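Local coordinates for superoxide dismutase [Mn/Fe] (Aeropyrum pernix, PDB 3AK3), which catalyses the dismutation of superoxide into molecular oxygen and hydrogen peroxide, probably by cycling a bound manganese or iron ion between two oxidation states, at residues 38-43 with 74-79; 128-133 with 161-166. All coordinates share one frame; numbering follows the deposited sequence.

Contact 1. Residues 38-43 with 74-79; sequences TYVKGA and AGHIMH. With FE (Fe (III) ion), chain G.
The ring of Tyr39 lies over the backbone of Gly75, joining helix 25-54 to helix 62-82 in the alpha-hairpin domain of this iron/manganese superoxide dismutase. The axes of the two segments approach to 8.3 Å and run roughly antiparallel, at 140°. Packing is tight over Gly75, where CA sits over one face of the tyrosine, 4.0 Å from the ring centroid, in a CH-pi contact. Glycine suits this place because a beta carbon there would collide with the ring. Tyr39 carries CG beside its own backbone N (chi1 -52°), which sends the ring across the glycine toward the metal. There CE2 of Tyr39 comes within 3.3 Å of CE1 of His79; the two rings are inclined by 28° but slid apart, so they barely overlap. On the looser flank the two segments share no hydrogen bond: Val40 CG2 rests 3.5 Å from ND1 of His76, and that nitrogen bonds to His36, also on helix 25-54. His76 also packs on Leu138 of the second subunit. No side of the contact is exposed; the waters here are the two bound to iron(III). His79 ND1 donates to Gly75 O (2.7 Å, nearly straight), almost in the imidazole plane, while the backbone N of His79 reaches the same oxygen from the opposite face of the carbonyl. The bond helps fix the ring's rotation, leaving NE2 to bind iron at 2.2 Å beside His31, Asp165 and His169. Tyr39 OH lies 2.5 Å from water 1, itself an iron ligand, so this second-shell residue probably helps position it.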
# COMPACT_ATOMS: atom_id res chain seq x y z
N THR B 38 18.07 -8.39 -10.44
CA THR B 38 17.33 -7.19 -10.79
C THR B 38 17.16 -6.26 -9.57
O THR B 38 17.27 -5.04 -9.71
CB THR B 38 15.99 -7.54 -11.47
OG1 THR B 38 16.26 -8.17 -12.73
CG2 THR B 38 15.15 -6.30 -11.70
N TYR B 39 16.94 -6.81 -8.38
CA TYR B 39 16.85 -5.97 -7.19
C TYR B 39 18.17 -5.32 -6.84
O TYR B 39 18.21 -4.16 -6.42
CB TYR B 39 16.37 -6.74 -5.96
CG TYR B 39 15.11 -7.52 -6.16
CD1 TYR B 39 13.95 -6.91 -6.65
CD2 TYR B 39 15.06 -8.86 -5.83
CE1 TYR B 39 12.78 -7.66 -6.82
CE2 TYR B 39 13.93 -9.60 -5.99
CZ TYR B 39 12.79 -9.01 -6.48
OH TYR B 39 11.67 -9.81 -6.61
N VAL B 40 19.25 -6.08 -6.97
CA VAL B 40 20.58 -5.54 -6.73
C VAL B 40 20.80 -4.35 -7.66
O VAL B 40 21.17 -3.27 -7.19
CB VAL B 40 21.68 -6.61 -6.89
CG1 VAL B 40 23.06 -5.99 -6.84
CG2 VAL B 40 21.53 -7.66 -5.79
N LYS B 41 20.53 -4.52 -8.95
CA LYS B 41 20.72 -3.44 -9.92
C LYS B 41 19.80 -2.25 -9.61
O LYS B 41 20.23 -1.10 -9.70
CB LYS B 41 20.50 -3.90 -11.36
CG LYS B 41 21.50 -4.94 -11.88
CD LYS B 41 21.34 -5.18 -13.39
CE LYS B 41 19.87 -5.39 -13.80
NZ LYS B 41 19.68 -5.55 -15.28
N GLY B 42 18.56 -2.53 -9.21
CA GLY B 42 17.61 -1.46 -8.94
C GLY B 42 17.99 -0.64 -7.72
O GLY B 42 17.85 0.59 -7.70
N ALA B 43 18.47 -1.32 -6.67
CA ALA B 43 18.87 -0.62 -5.46
C ALA B 43 20.08 0.27 -5.76
O ALA B 43 20.12 1.43 -5.35
CB ALA B 43 19.18 -1.60 -4.34
N ALA B 74 14.67 -3.92 -0.26
CA ALA B 74 13.88 -4.94 0.42
C ALA B 74 13.95 -6.26 -0.35
O ALA B 74 14.16 -7.31 0.26
CB ALA B 74 12.46 -4.50 0.58
N GLY B 75 13.79 -6.22 -1.66
CA GLY B 75 13.92 -7.45 -2.46
C GLY B 75 15.28 -8.08 -2.25
O GLY B 75 15.43 -9.29 -2.09
N HIS B 76 16.30 -7.24 -2.23
CA HIS B 76 17.64 -7.76 -2.08
C HIS B 76 17.83 -8.42 -0.71
O HIS B 76 18.26 -9.58 -0.63
CB HIS B 76 18.65 -6.64 -2.32
CG HIS B 76 20.07 -7.00 -2.03
ND1 HIS B 76 20.65 -8.19 -2.43
CD2 HIS B 76 21.05 -6.29 -1.42
CE1 HIS B 76 21.92 -8.20 -2.06
NE2 HIS B 76 22.19 -7.06 -1.45
N ILE B 77 17.48 -7.72 0.37
CA ILE B 77 17.74 -8.30 1.68
C ILE B 77 16.86 -9.52 1.95
O ILE B 77 17.30 -10.48 2.58
CB ILE B 77 17.70 -7.27 2.83
CG1 ILE B 77 18.31 -7.89 4.10
CG2 ILE B 77 16.28 -6.74 3.07
CD1 ILE B 77 18.46 -6.92 5.24
N MET B 78 15.61 -9.48 1.47
CA MET B 78 14.70 -10.61 1.69
C MET B 78 15.21 -11.87 1.00
O MET B 78 15.19 -12.96 1.61
CB MET B 78 13.27 -10.27 1.26
CG MET B 78 12.61 -9.17 2.09
SD MET B 78 12.33 -9.56 3.83
CE MET B 78 10.91 -10.66 3.72
N HIS B 79 15.69 -11.74 -0.25
CA HIS B 79 16.25 -12.91 -0.95
C HIS B 79 17.58 -13.34 -0.37
O HIS B 79 17.92 -14.54 -0.34
CB HIS B 79 16.31 -12.68 -2.46
CG HIS B 79 14.95 -12.62 -3.07
ND1 HIS B 79 14.20 -11.47 -3.09
CD2 HIS B 79 14.19 -13.58 -3.65
CE1 HIS B 79 13.03 -11.71 -3.65
NE2 HIS B 79 13.00 -12.99 -4.00
FE FE G . 11.32 -13.80 -5.14
O HOH W 1 12.19 -12.30 -6.59
O HOH W 2 10.04 -12.32 -4.47

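Contact 2. Residues 128-133 with 161-166; sequences VGWGVL and ILVIDV. With FE (Fe (III) ion), chain G.
Trp130 and Asp165 face each other as a non-hydrogen-bonded pair in the antiparallel sheet of the C-terminal domain, where strand 129-136 is central and strand 159-165 lies at one side. Backbone bonds set the register. Gly131 and Ile164 bond both ways, the return bond from Ile164 N to Gly131 O being 2.9 Å, and Val166 N reaches Gly129 O. At the other end Leu133 O accepts from both Ile161 N and Leu162 N, a classic beta bulge. Apolar contacts follow the two faces: Val132 CG2 lies beside Val163 CG1 on the face of Trp130, whereas Leu133 and Leu162 meet through their CB atoms on the other, which Phe118 of helix 111-123 helps cover. Gly131 leaves room for CG2 of Ile164. The aromatic contact is closer: the indole lies across Asp165, whose CB is 3.4 Å from Trp130 CZ3 and over the six-membered ring in a CH-pi contact, and the carboxylate stacks with its plane 18° from that of the indole. With CG anti to the backbone N (chi1 -173°), Asp165 extends its carboxylate past the indole to the metal. OD1 accepts from Trp167 N and, weakly, from water 2, while OD2 binds the iron(III) at 2.0 Å.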
# COMPACT_ATOMS: atom_id res chain seq x y z
N VAL B 128 1.32 -10.83 -4.01
CA VAL B 128 2.65 -11.38 -3.81
C VAL B 128 3.29 -10.85 -2.54
O VAL B 128 2.98 -9.74 -2.10
CB VAL B 128 3.56 -11.11 -5.00
CG1 VAL B 128 3.04 -11.86 -6.24
CG2 VAL B 128 3.68 -9.61 -5.27
N GLY B 129 4.17 -11.65 -1.95
CA GLY B 129 4.76 -11.27 -0.69
C GLY B 129 5.52 -12.41 -0.04
O GLY B 129 6.01 -13.30 -0.73
N TRP B 130 5.59 -12.35 1.28
CA TRP B 130 6.38 -13.25 2.11
C TRP B 130 5.64 -13.64 3.36
O TRP B 130 4.89 -12.84 3.93
CB TRP B 130 7.68 -12.57 2.56
CG TRP B 130 8.50 -12.04 1.45
CD1 TRP B 130 8.28 -10.89 0.74
CD2 TRP B 130 9.68 -12.63 0.90
NE1 TRP B 130 9.25 -10.73 -0.21
CE2 TRP B 130 10.13 -11.78 -0.14
CE3 TRP B 130 10.41 -13.80 1.18
CZ2 TRP B 130 11.27 -12.06 -0.90
CZ3 TRP B 130 11.55 -14.07 0.43
CH2 TRP B 130 11.96 -13.21 -0.60
N GLY B 131 5.87 -14.87 3.82
CA GLY B 131 5.62 -15.21 5.20
C GLY B 131 6.92 -15.04 5.97
O GLY B 131 7.99 -15.40 5.47
N VAL B 132 6.83 -14.46 7.17
CA VAL B 132 8.02 -14.04 7.91
C VAL B 132 7.93 -14.46 9.37
O VAL B 132 6.94 -14.17 10.06
CB VAL B 132 8.22 -12.50 7.85
CG1 VAL B 132 9.41 -12.04 8.67
CG2 VAL B 132 8.38 -12.04 6.40
N LEU B 133 8.96 -15.16 9.84
CA LEU B 133 9.16 -15.38 11.24
C LEU B 133 10.27 -14.44 11.69
O LEU B 133 11.39 -14.48 11.17
CB LEU B 133 9.58 -16.83 11.51
CG LEU B 133 9.95 -17.13 12.97
CD1 LEU B 133 8.74 -17.01 13.89
CD2 LEU B 133 10.60 -18.52 13.11
N ILE B 161 14.13 -14.01 10.68
CA ILE B 161 15.06 -15.14 10.84
C ILE B 161 14.69 -16.32 9.96
O ILE B 161 15.53 -17.18 9.69
CB ILE B 161 15.24 -15.57 12.32
CG1 ILE B 161 13.93 -16.16 12.89
CG2 ILE B 161 15.80 -14.41 13.16
CD1 ILE B 161 14.08 -16.76 14.27
N LEU B 162 13.44 -16.36 9.52
CA LEU B 162 13.00 -17.35 8.54
C LEU B 162 11.94 -16.72 7.65
O LEU B 162 10.94 -16.17 8.17
CB LEU B 162 12.42 -18.58 9.24
CG LEU B 162 11.86 -19.68 8.32
CD1 LEU B 162 12.92 -20.27 7.38
CD2 LEU B 162 11.24 -20.77 9.18
N VAL B 163 12.15 -16.78 6.34
CA VAL B 163 11.22 -16.18 5.40
C VAL B 163 10.88 -17.17 4.30
O VAL B 163 11.72 -18.00 3.91
CB VAL B 163 11.74 -14.84 4.79
CG1 VAL B 163 12.06 -13.84 5.89
CG2 VAL B 163 12.94 -15.04 3.84
N ILE B 164 9.64 -17.08 3.81
CA ILE B 164 9.23 -17.84 2.63
C ILE B 164 8.71 -16.89 1.56
O ILE B 164 7.81 -16.08 1.80
CB ILE B 164 8.20 -18.97 2.94
CG1 ILE B 164 7.97 -19.81 1.68
CG2 ILE B 164 6.91 -18.40 3.55
CD1 ILE B 164 6.87 -20.86 1.78
N ASP B 165 9.28 -17.00 0.37
CA ASP B 165 8.85 -16.20 -0.75
C ASP B 165 7.61 -16.83 -1.35
O ASP B 165 7.64 -17.97 -1.80
CB ASP B 165 10.00 -16.12 -1.77
CG ASP B 165 9.74 -15.16 -2.92
OD1 ASP B 165 8.67 -14.51 -3.01
OD2 ASP B 165 10.64 -15.09 -3.76
N VAL B 166 6.50 -16.10 -1.30
CA VAL B 166 5.28 -16.54 -1.96
C VAL B 166 4.85 -15.63 -3.11
O VAL B 166 3.68 -15.60 -3.50
CB VAL B 166 4.11 -16.81 -0.97
CG1 VAL B 166 4.43 -18.01 -0.08
CG2 VAL B 166 3.77 -15.55 -0.14
FE FE G . 11.32 -13.80 -5.14
O HOH W 2 10.04 -12.32 -4.47
O HOH W 1 12.19 -12.30 -6.59

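Overall arrangement
Both contacts are buried, and neither shares a helix or strand with the other: contact 1 joins two helices of the alpha-hairpin domain, contact 2 two strands of the C-terminal domain. Their chemistry follows from this. The helices meet through side chains and a glycine surface with no direct hydrogen bond between the two segments, whereas the strands are held by a ladder of backbone bonds. The iron(III) lies between the domains, taking one ligand from each contact, and both iron-bound waters belong to both. Around it the contacts touch directly: Trp130 CZ2 lies 3.3 Å from His79 CE1 and also packs on Met78, so the two domains pack together beside the metal.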